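Local coordinates for protein magnesium transporter, putative (PDB 3KXR) that probably carries magnesium or related cations across the membrane, this piece being its CBS-pair domain with part of the intracellular N domain, at residues A[42-45]-A[46-50]; A[49-52]-A[53-57]; A[71-74]-A[75-79]; A[110-113]-A[114-118]. All blocks are in the same frame, centred on the assembly; numbering follows the deposited sequence.

Contact 1. Residues A[42-45]-A[46-50]; sequences RQRF and ELYDQ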
loop_
_atom_site.group_PDB
_atom_site.type_symbol
_atom_site.label_atom_id
_atom_site.label_comp_id
_atom_site.label_asym_id
_atom_site.label_seq_id
_atom_site.Cartn_x
_atom_site.Cartn_y
_atom_site.Cartn_z
ATOM N N ARG A 42 -1.478 -7.562 7.037
ATOM C CA ARG A 42 -0.030 -7.685 7.308
ATOM C C ARG A 42 0.263 -7.645 8.799
ATOM O O ARG A 42 1.157 -8.334 9.271
ATOM C CB ARG A 42 0.786 -6.575 6.650
ATOM C CG ARG A 42 1.135 -6.835 5.225
ATOM C CD ARG A 42 2.053 -5.752 4.661
ATOM N NE ARG A 42 1.350 -4.474 4.498
ATOM C CZ ARG A 42 0.637 -4.124 3.427
ATOM N NH1 ARG A 42 0.500 -4.940 2.390
ATOM N NH2 ARG A 42 0.042 -2.938 3.405
ATOM N N GLN A 43 -0.486 -6.832 9.539
ATOM C CA GLN A 43 -0.269 -6.712 10.986
ATOM C C GLN A 43 -0.611 -8.045 11.669
ATOM O O GLN A 43 0.113 -8.509 12.545
ATOM C CB GLN A 43 -1.081 -5.552 11.584
ATOM C CG GLN A 43 -0.556 -4.119 11.257
ATOM C CD GLN A 43 -1.527 -2.926 11.669
ATOM O OE1 GLN A 43 -2.587 -3.115 12.301
ATOM N NE2 GLN A 43 -1.122 -1.698 11.315
ATOM N N ARG A 44 -1.701 -8.662 11.224
ATOM C CA ARG A 44 -2.157 -9.943 11.739
ATOM C C ARG A 44 -1.115 -11.008 11.469
ATOM O O ARG A 44 -0.811 -11.835 12.330
ATOM C CB ARG A 44 -3.528 -10.310 11.133
ATOM C CG ARG A 44 -4.314 -11.420 11.901
ATOM C CD ARG A 44 -5.908 -11.299 11.848
ATOM N NE ARG A 44 -6.424 -10.404 10.793
ATOM C CZ ARG A 44 -6.924 -10.756 9.591
ATOM N NH1 ARG A 44 -7.046 -12.041 9.210
ATOM N NH2 ARG A 44 -7.316 -9.790 8.739
ATOM N N PHE A 45 -0.518 -10.958 10.294
ATOM C CA PHE A 45 0.530 -11.898 9.978
ATOM C C PHE A 45 1.765 -11.756 10.909
ATOM O O PHE A 45 2.317 -12.758 11.391
ATOM C CB PHE A 45 0.930 -11.759 8.509
ATOM C CG PHE A 45 2.081 -12.645 8.110
ATOM C CD1 PHE A 45 1.848 -13.890 7.512
ATOM C CD2 PHE A 45 3.392 -12.240 8.336
ATOM C CE1 PHE A 45 2.900 -14.700 7.151
ATOM C CE2 PHE A 45 4.459 -13.047 7.976
ATOM C CZ PHE A 45 4.223 -14.287 7.380
ATOM N N GLU A 46 2.202 -10.532 11.150
ATOM C CA GLU A 46 3.360 -10.304 12.012
ATOM C C GLU A 46 3.113 -10.806 13.423
ATOM O O GLU A 46 4.029 -11.350 14.039
ATOM C CB GLU A 46 3.774 -8.810 12.051
ATOM C CG GLU A 46 4.284 -8.237 10.681
ATOM C CD GLU A 46 5.453 -9.065 10.051
ATOM O OE1 GLU A 46 6.381 -9.465 10.796
ATOM O OE2 GLU A 46 5.453 -9.333 8.815
ATOM N N LEU A 47 1.881 -10.657 13.918
ATOM C CA LEU A 47 1.543 -11.142 15.260
ATOM C C LEU A 47 1.521 -12.668 15.331
ATOM O O LEU A 47 2.059 -13.259 16.280
ATOM C CB LEU A 47 0.210 -10.602 15.723
ATOM C CG LEU A 47 0.194 -9.107 16.064
ATOM C CD1 LEU A 47 -1.239 -8.635 16.113
ATOM C CD2 LEU A 47 0.929 -8.769 17.360
ATOM N N TYR A 48 0.887 -13.295 14.348
ATOM C CA TYR A 48 0.876 -14.749 14.259
ATOM C C TYR A 48 2.300 -15.287 14.075
ATOM O O TYR A 48 2.657 -16.332 14.578
ATOM C CB TYR A 48 0.020 -15.211 13.098
ATOM C CG TYR A 48 -1.430 -15.422 13.430
ATOM C CD1 TYR A 48 -2.034 -16.663 13.265
ATOM C CD2 TYR A 48 -2.198 -14.397 13.907
ATOM C CE1 TYR A 48 -3.376 -16.862 13.585
ATOM C CE2 TYR A 48 -3.547 -14.590 14.223
ATOM C CZ TYR A 48 -4.117 -15.816 14.061
ATOM O OH TYR A 48 -5.434 -15.978 14.362
ATOM N N ASP A 49 3.121 -14.533 13.378
ATOM C CA ASP A 49 4.473 -14.951 13.149
ATOM C C ASP A 49 5.314 -14.827 14.395
ATOM O O ASP A 49 6.278 -15.573 14.577
ATOM C CB ASP A 49 5.075 -14.120 12.019
ATOM C CG ASP A 49 6.396 -14.662 11.524
ATOM O OD1 ASP A 49 6.603 -15.897 11.471
ATOM O OD2 ASP A 49 7.232 -13.827 11.148
ATOM N N GLN A 50 4.968 -13.895 15.269
ATOM C CA GLN A 50 5.761 -13.712 16.470
ATOM C C GLN A 50 5.219 -14.510 17.635
ATOM O O GLN A 50 5.991 -14.961 18.451
ATOM C CB GLN A 50 5.845 -12.253 16.851
ATOM C CG GLN A 50 6.765 -12.015 18.046
ATOM C CD GLN A 50 6.903 -10.538 18.402
ATOM O OE1 GLN A 50 6.274 -9.668 17.778
ATOM N NE2 GLN A 50 7.716 -10.248 19.414
#
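The carbonyl oxygens of Arg42 to Phe45 each accept from the amide four residues on, from Glu46 N to Asp49 N, as regular alpha-helical turns do; the straightest of the four bonds is Tyr48 N to Arg44 O (3.0 Å, 171°), and Asp49 N to Phe45 O is the most bent. The side chains add only van der Waals contacts across these turns. Arg44 and Tyr48, one turn apart, run alongside each other in the same direction, with Arg44 CG 4.0 Å from Tyr48 CE2. The aliphatic stem makes this contact, and the guanidinium, turned 82° from the ring, goes on to a salt bridge with Glu16. Phe45 has CG anti to its backbone N (chi1 176°), which lays the ring along the following turn: its CE2 comes to 4.2 Å from Asp49 CB. The Glu46 chain, turned about its CB-CG bond, brings OE2 to 3.6 Å from Phe45 CD2, and its CG rests 3.4 Å from Arg42 O. Beyond the segments Phe45 packs on Ile19, Thr30 and Leu34, and Tyr48 on Ile19, which places helix 39-50, within the MgtE N-domain family region, against helices 15-20 and 27-36. Chemically, the i to i+4 backbone bonds carry the cohesion, while no salt bridge or ring stack joins the side chains along the turn; Arg42 forms a salt bridge with Glu39 and a hydrogen bond to Leu34 O.

Contact 2. Residues A[49-52]-A[53-57]; sequences DQYS and ENEIG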
loop_
_atom_site.group_PDB
_atom_site.type_symbol
_atom_site.label_atom_id
_atom_site.label_comp_id
_atom_site.label_asym_id
_atom_site.label_seq_id
_atom_site.Cartn_x
_atom_site.Cartn_y
_atom_site.Cartn_z
ATOM N N ASP A 49 3.121 -14.533 13.378
ATOM C CA ASP A 49 4.473 -14.951 13.149
ATOM C C ASP A 49 5.314 -14.827 14.395
ATOM O O ASP A 49 6.278 -15.573 14.577
ATOM C CB ASP A 49 5.075 -14.120 12.019
ATOM C CG ASP A 49 6.396 -14.662 11.524
ATOM O OD1 ASP A 49 6.603 -15.897 11.471
ATOM O OD2 ASP A 49 7.232 -13.827 11.148
ATOM N N GLN A 50 4.968 -13.895 15.269
ATOM C CA GLN A 50 5.761 -13.712 16.470
ATOM C C GLN A 50 5.219 -14.510 17.635
ATOM O O GLN A 50 5.991 -14.961 18.451
ATOM C CB GLN A 50 5.845 -12.253 16.851
ATOM C CG GLN A 50 6.765 -12.015 18.046
ATOM C CD GLN A 50 6.903 -10.538 18.402
ATOM O OE1 GLN A 50 6.274 -9.668 17.778
ATOM N NE2 GLN A 50 7.716 -10.248 19.414
ATOM N N TYR A 51 3.904 -14.678 17.719
ATOM C CA TYR A 51 3.281 -15.300 18.888
ATOM C C TYR A 51 2.587 -16.592 18.509
ATOM O O TYR A 51 1.874 -16.664 17.506
ATOM C CB TYR A 51 2.272 -14.340 19.563
ATOM C CG TYR A 51 2.912 -13.070 20.085
ATOM C CD1 TYR A 51 2.726 -11.841 19.441
ATOM C CD2 TYR A 51 3.741 -13.103 21.201
ATOM C CE1 TYR A 51 3.347 -10.672 19.916
ATOM C CE2 TYR A 51 4.357 -11.934 21.694
ATOM C CZ TYR A 51 4.164 -10.735 21.045
ATOM O OH TYR A 51 4.793 -9.620 21.527
ATOM N N SER A 52 2.777 -17.607 19.338
ATOM C CA SER A 52 2.265 -18.938 19.050
ATOM C C SER A 52 0.798 -19.003 19.429
ATOM O O SER A 52 0.244 -18.037 19.962
ATOM C CB SER A 52 3.080 -19.981 19.801
ATOM O OG SER A 52 3.088 -19.677 21.185
ATOM N N GLU A 53 0.183 -20.148 19.165
ATOM C CA GLU A 53 -1.270 -20.261 19.147
ATOM C C GLU A 53 -1.938 -20.064 20.484
ATOM O O GLU A 53 -3.112 -19.762 20.529
ATOM C CB GLU A 53 -1.683 -21.622 18.595
ATOM C CG GLU A 53 -1.329 -22.793 19.532
ATOM C CD GLU A 53 -1.658 -24.175 18.949
ATOM O OE1 GLU A 53 -2.357 -24.270 17.894
ATOM O OE2 GLU A 53 -1.201 -25.175 19.569
ATOM N N ASN A 54 -1.217 -20.255 21.571
ATOM C CA ASN A 54 -1.808 -20.050 22.879
ATOM C C ASN A 54 -1.241 -18.830 23.586
ATOM O O ASN A 54 -1.255 -18.777 24.803
ATOM C CB ASN A 54 -1.640 -21.315 23.742
ATOM C CG ASN A 54 -2.491 -21.287 25.036
ATOM O OD1 ASN A 54 -3.626 -20.787 25.057
ATOM N ND2 ASN A 54 -1.930 -21.815 26.118
ATOM N N GLU A 55 -0.767 -17.836 22.830
ATOM C CA GLU A 55 -0.294 -16.568 23.410
ATOM C C GLU A 55 -1.223 -15.447 23.016
ATOM O O GLU A 55 -1.538 -15.289 21.840
ATOM C CB GLU A 55 1.121 -16.233 22.938
ATOM C CG GLU A 55 2.193 -17.192 23.458
ATOM C CD GLU A 55 3.633 -16.826 23.033
ATOM O OE1 GLU A 55 3.902 -16.575 21.832
ATOM O OE2 GLU A 55 4.520 -16.817 23.916
ATOM N N ILE A 56 -1.641 -14.631 23.977
ATOM C CA ILE A 56 -2.620 -13.598 23.670
ATOM C C ILE A 56 -2.096 -12.535 22.657
ATOM O O ILE A 56 -2.878 -11.914 21.897
ATOM C CB ILE A 56 -3.144 -12.949 24.950
ATOM C CG1 ILE A 56 -4.475 -12.230 24.657
ATOM C CG2 ILE A 56 -2.076 -12.012 25.590
ATOM C CD1 ILE A 56 -5.513 -13.086 23.951
ATOM N N GLY A 57 -0.776 -12.351 22.616
ATOM C CA GLY A 57 -0.161 -11.491 21.605
ATOM C C GLY A 57 -0.684 -11.729 20.189
ATOM O O GLY A 57 -0.823 -10.814 19.387
#
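Glu55 OE1 takes the backbone amide of Ser52 in a hydrogen bond of 2.9 Å and 159°, meeting it on the anti side of the carboxylate and somewhat out of its plane. The Ser52 hydroxyl adds a weak bond to the same oxygen, OG to OE1 3.3 Å, so one carboxylate atom gathers both polar hydrogens of the serine. In return, Glu55 N donates to Ser52 O at 3.0 Å, from above the carbonyl plane, and closes the type I beta turn Ser52 to Glu55. OE1 also lies at the edge of the Tyr51 ring, in its plane, 3.5 Å from CD2; ring and carboxylate are turned 65° apart. One face of that ring receives Gly57 CA in a CH-pi contact, 3.9 Å from the centroid and 21° off the normal, while Gln50 CG lies over the centre of the opposite face. Two torsions set this up: Glu55 stays extended beyond CG and thereby spans the turn, and Tyr51 places CG anti to its carbonyl carbon, swinging the ring over Gly57. Further out, Tyr51 O accepts from Arg58 NE. The segment 49-57 leads out of helix 39-50 onto the second CBS motif: Tyr51 packs on Ile160 of strand 159-164, Ile56 on Val163 of the same strand and on Leu135 and Ala138 of helix 135-143.

Contact 3. Residues A[71-74]-A[75-79]; sequences ATVA and QAQRF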
loop_
_atom_site.group_PDB
_atom_site.type_symbol
_atom_site.label_atom_id
_atom_site.label_comp_id
_atom_site.label_asym_id
_atom_site.label_seq_id
_atom_site.Cartn_x
_atom_site.Cartn_y
_atom_site.Cartn_z
ATOM N N ALA A 71 0.465 14.269 27.125
ATOM C CA ALA A 71 -0.931 14.657 26.885
ATOM C C ALA A 71 -1.667 15.141 28.156
ATOM O O ALA A 71 -1.335 14.722 29.286
ATOM C CB ALA A 71 -1.691 13.488 26.284
ATOM N N THR A 72 -2.691 15.976 27.957
ATOM C CA THR A 72 -3.544 16.448 29.035
ATOM C C THR A 72 -4.946 15.868 28.927
ATOM O O THR A 72 -5.307 15.283 27.918
ATOM C CB THR A 72 -3.706 17.988 29.008
ATOM O OG1 THR A 72 -4.479 18.384 27.851
ATOM C CG2 THR A 72 -2.341 18.679 29.006
ATOM N N VAL A 73 -5.739 16.090 29.977
ATOM C CA VAL A 73 -7.149 15.737 29.999
ATOM C C VAL A 73 -7.830 16.220 28.747
ATOM O O VAL A 73 -8.678 15.510 28.222
ATOM C CB VAL A 73 -7.851 16.291 31.268
ATOM C CG1 VAL A 73 -9.384 16.280 31.153
ATOM C CG2 VAL A 73 -7.402 15.486 32.515
ATOM N N ALA A 74 -7.468 17.405 28.254
ATOM C CA ALA A 74 -8.104 17.990 27.065
ATOM C C ALA A 74 -7.958 17.068 25.883
ATOM O O ALA A 74 -8.931 16.824 25.170
ATOM C CB ALA A 74 -7.529 19.365 26.736
ATOM N N GLN A 75 -6.770 16.520 25.674
ATOM C CA GLN A 75 -6.578 15.571 24.566
ATOM C C GLN A 75 -7.372 14.297 24.764
ATOM O O GLN A 75 -7.932 13.774 23.824
ATOM C CB GLN A 75 -5.106 15.195 24.404
ATOM C CG GLN A 75 -4.259 16.266 23.723
ATOM C CD GLN A 75 -4.061 17.472 24.607
ATOM O OE1 GLN A 75 -3.502 17.366 25.706
ATOM N NE2 GLN A 75 -4.575 18.621 24.165
ATOM N N ALA A 76 -7.413 13.789 25.989
ATOM C CA ALA A 76 -8.086 12.540 26.252
ATOM C C ALA A 76 -9.575 12.738 26.005
ATOM O O ALA A 76 -10.208 11.921 25.352
ATOM C CB ALA A 76 -7.831 12.055 27.660
ATOM N N GLN A 77 -10.139 13.829 26.496
ATOM C CA GLN A 77 -11.577 14.084 26.285
ATOM C C GLN A 77 -11.910 14.125 24.808
ATOM O O GLN A 77 -12.921 13.564 24.366
ATOM C CB GLN A 77 -12.043 15.394 26.960
ATOM C CG GLN A 77 -12.193 15.216 28.471
ATOM C CD GLN A 77 -12.611 16.464 29.198
ATOM O OE1 GLN A 77 -12.923 17.473 28.588
ATOM N NE2 GLN A 77 -12.633 16.391 30.518
ATOM N N ARG A 78 -11.058 14.773 24.042
ATOM C CA ARG A 78 -11.315 14.915 22.630
ATOM C C ARG A 78 -11.175 13.557 21.909
ATOM O O ARG A 78 -11.882 13.270 20.946
ATOM C CB ARG A 78 -10.373 15.969 22.074
ATOM C CG ARG A 78 -10.418 16.073 20.601
ATOM C CD ARG A 78 -9.727 17.312 20.104
ATOM N NE ARG A 78 -9.896 17.430 18.654
ATOM C CZ ARG A 78 -9.052 18.075 17.859
ATOM N NH1 ARG A 78 -7.971 18.653 18.363
ATOM N NH2 ARG A 78 -9.281 18.142 16.560
ATOM N N PHE A 79 -10.287 12.700 22.397
ATOM C CA PHE A 79 -10.097 11.386 21.784
ATOM C C PHE A 79 -11.354 10.529 21.940
ATOM O O PHE A 79 -11.794 9.837 21.017
ATOM C CB PHE A 79 -8.905 10.667 22.447
ATOM C CG PHE A 79 -8.014 9.904 21.486
ATOM C CD1 PHE A 79 -8.486 9.436 20.271
ATOM C CD2 PHE A 79 -6.702 9.614 21.844
ATOM C CE1 PHE A 79 -7.654 8.717 19.421
ATOM C CE2 PHE A 79 -5.857 8.889 21.010
ATOM C CZ PHE A 79 -6.317 8.438 19.801
#
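Thr72 and Gln75 hold the start of helix 73-82 through hydrogen bonds of side chain to backbone and of side chain to side chain. Gln75 OE1 accepts from Thr72 N at 2.8 Å, with the donor in the carbonyl plane and the N-H well aimed (158°), and from Thr72 OG1 at 2.6 Å, this donor sitting 39° out of that plane. The amide oxygen thus has two donors from one residue. Thr72 OG1 in turn accepts weakly from Ala74 N, completing the reciprocal pattern, and it also lies by Pro114 O of a later loop. A bend at chi2 folds the Gln75 chain back to reach the threonine three residues earlier. With an alanine in place of Gln75, Thr72 N would probably lose its side-chain acceptor and the hydroxyl one of its partners.

Backbone bonds then take over: Ala76 N to Thr72 O opens the alpha-helical series, Gln77 N to Val73 O is short and straight (2.8 Å, 170°), and Arg78 N to Ala74 O follows.

Among the packing contacts, Val73 CG1 lies 3.3 Å from Gln77 NE2, whose own polar partner is Ile109 O. Ala71 CB and Gln75 CB approach to 4.3 Å, and both residues also pack on Tyr24 of the second subunit. Arg78 extends to a salt bridge with Glu20 of that subunit.

The whole is a capping box, Thr72 at the N-cap and Gln75 three residues on, at the head of the helix in the beta-alpha-beta unit of strand 66-68, helix 73-82 and strand 90-94 in the first CBS motif.

Contact 4. Residues A[110-113]-A[114-118]; sequences FKHE and PHEPL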
loop_
_atom_site.group_PDB
_atom_site.type_symbol
_atom_site.label_atom_id
_atom_site.label_comp_id
_atom_site.label_asym_id
_atom_site.label_seq_id
_atom_site.Cartn_x
_atom_site.Cartn_y
_atom_site.Cartn_z
ATOM N N PHE A 110 -13.529 12.654 32.406
ATOM C CA PHE A 110 -14.520 13.721 32.242
ATOM C C PHE A 110 -14.847 14.432 33.528
ATOM O O PHE A 110 -15.653 15.338 33.522
ATOM C CB PHE A 110 -15.776 13.228 31.508
ATOM C CG PHE A 110 -15.583 13.185 30.014
ATOM C CD1 PHE A 110 -15.727 14.339 29.248
ATOM C CD2 PHE A 110 -15.152 12.027 29.383
ATOM C CE1 PHE A 110 -15.505 14.313 27.860
ATOM C CE2 PHE A 110 -14.932 11.992 27.989
ATOM C CZ PHE A 110 -15.101 13.126 27.239
ATOM N N LYS A 111 -14.181 14.074 34.618
ATOM C CA LYS A 111 -14.325 14.801 35.883
ATOM C C LYS A 111 -13.139 15.667 36.237
ATOM O O LYS A 111 -13.183 16.337 37.246
ATOM C CB LYS A 111 -14.584 13.830 37.058
ATOM C CG LYS A 111 -15.895 13.062 36.918
ATOM C CD LYS A 111 -16.305 12.309 38.179
ATOM C CE LYS A 111 -17.833 12.284 38.293
ATOM N NZ LYS A 111 -18.290 11.427 39.416
ATOM N N HIS A 112 -12.081 15.664 35.439
ATOM C CA HIS A 112 -10.913 16.466 35.767
ATOM C C HIS A 112 -10.834 17.708 34.906
ATOM O O HIS A 112 -11.629 17.900 33.996
ATOM C CB HIS A 112 -9.648 15.617 35.665
ATOM C CG HIS A 112 -9.464 14.696 36.827
ATOM N ND1 HIS A 112 -9.911 13.392 36.824
ATOM C CD2 HIS A 112 -8.919 14.905 38.048
ATOM C CE1 HIS A 112 -9.631 12.829 37.984
ATOM N NE2 HIS A 112 -9.038 13.729 38.747
ATOM N N GLU A 113 -9.894 18.583 35.232
ATOM C CA GLU A 113 -9.734 19.818 34.496
ATOM C C GLU A 113 -8.917 19.542 33.250
ATOM O O GLU A 113 -8.007 18.729 33.289
ATOM C CB GLU A 113 -9.086 20.881 35.391
ATOM C CG GLU A 113 -9.939 21.257 36.644
ATOM C CD GLU A 113 -11.347 21.777 36.253
ATOM O OE1 GLU A 113 -11.439 22.735 35.423
ATOM O OE2 GLU A 113 -12.361 21.197 36.748
ATOM N N PRO A 114 -9.238 20.202 32.133
ATOM C CA PRO A 114 -8.580 19.857 30.868
ATOM C C PRO A 114 -7.097 20.125 30.812
ATOM O O PRO A 114 -6.412 19.561 29.983
ATOM C CB PRO A 114 -9.263 20.765 29.847
ATOM C CG PRO A 114 -10.561 21.155 30.474
ATOM C CD PRO A 114 -10.241 21.263 31.948
ATOM N N HIS A 115 -6.605 21.017 31.638
ATOM C CA HIS A 115 -5.191 21.357 31.627
ATOM C C HIS A 115 -4.310 20.308 32.345
ATOM O O HIS A 115 -3.087 20.408 32.285
ATOM C CB HIS A 115 -4.977 22.734 32.274
ATOM C CG HIS A 115 -5.408 22.796 33.708
ATOM N ND1 HIS A 115 -4.640 22.298 34.740
ATOM C CD2 HIS A 115 -6.556 23.244 34.276
ATOM C CE1 HIS A 115 -5.285 22.451 35.884
ATOM N NE2 HIS A 115 -6.449 23.021 35.630
ATOM N N GLU A 116 -4.926 19.337 33.028
ATOM C CA GLU A 116 -4.201 18.382 33.881
ATOM C C GLU A 116 -3.490 17.300 33.092
ATOM O O GLU A 116 -4.081 16.687 32.210
ATOM C CB GLU A 116 -5.140 17.684 34.860
ATOM C CG GLU A 116 -5.817 18.633 35.846
ATOM C CD GLU A 116 -6.604 17.919 36.964
ATOM O OE1 GLU A 116 -5.995 17.086 37.664
ATOM O OE2 GLU A 116 -7.812 18.243 37.156
ATOM N N PRO A 117 -2.215 17.043 33.410
ATOM C CA PRO A 117 -1.528 15.979 32.700
ATOM C C PRO A 117 -2.099 14.587 33.021
ATOM O O PRO A 117 -2.409 14.261 34.175
ATOM C CB PRO A 117 -0.094 16.101 33.173
ATOM C CG PRO A 117 -0.009 17.487 33.780
ATOM C CD PRO A 117 -1.335 17.714 34.371
ATOM N N LEU A 118 -2.252 13.791 31.980
ATOM C CA LEU A 118 -2.780 12.469 32.141
ATOM C C LEU A 118 -1.860 11.638 33.012
ATOM O O LEU A 118 -2.325 10.786 33.783
ATOM C CB LEU A 118 -2.928 11.819 30.770
ATOM C CG LEU A 118 -3.970 12.507 29.917
ATOM C CD1 LEU A 118 -3.951 11.914 28.522
ATOM C CD2 LEU A 118 -5.330 12.383 30.648
#
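Glu116 OE2 accepts the backbone amide of Glu113 at 2.9 Å with a nearly straight N-H (165°), the donor lying on the anti side of the carboxylate and 33° out of its plane. The second bond runs the other way: Glu116 N donates to Glu113 O at 3.2 Å, approaching from above the carbonyl plane, and closes the type I beta turn Glu113 to Glu116. Glu116 therefore holds Glu113 twice, by its own amide and by its side chain. Its CG stands anti to the carbonyl carbon and the chain beyond is extended, a shape that carries the carboxylate across the mouth of the turn to Glu113 N.

Around this pair, OE2 lies at the edge of the His112 ring, near its plane, 3.6 Å from CD2, with carboxylate and ring turned 79° apart. The ring's ND1 is engaged by Asp108 O. On the surface, His115 NE2 comes to 3.4 Å from Glu113 CB, so a neutral methylene meets the imidazole. Pro114 packs on Ala74, and its carbonyl oxygen accepts a probable bond from Ala74 N, setting the turn beside helix 73-82.

Cutting Glu116 back to an alanine is likely to leave Glu113 N without this acceptor and the turn held by a single bond within the two segments.

The chemistry implies a short loop kept in shape by a carboxylate on a main-chain amide: no ion pair joins the charged atoms, although the nearby Glu113 carboxylate and the His112 ring could modestly tune the glutamate's ionisation.

How the contacts relate
Along the chain, contact 1 forms the later turns of helix 39-50, and contact 2 starts where it ends, sharing Asp49 and Gln50 and closing the beta turn that follows; together they carry the chain from the N-terminal helices onto the second CBS motif. Contact 3 opens the helix of the first CBS motif, and contact 4 closes a turn in the loop after helix 106-109. None nests in or crosses another along the chain. Contacts 3 and 4 nevertheless meet in space, a probable hydrogen bond from Val73 N to Glu116 O helping to join that loop to the start of helix 73-82. The two pairs lie on opposite sides of the chain's centre, contacts 1 and 3 having centres about 31 Å apart.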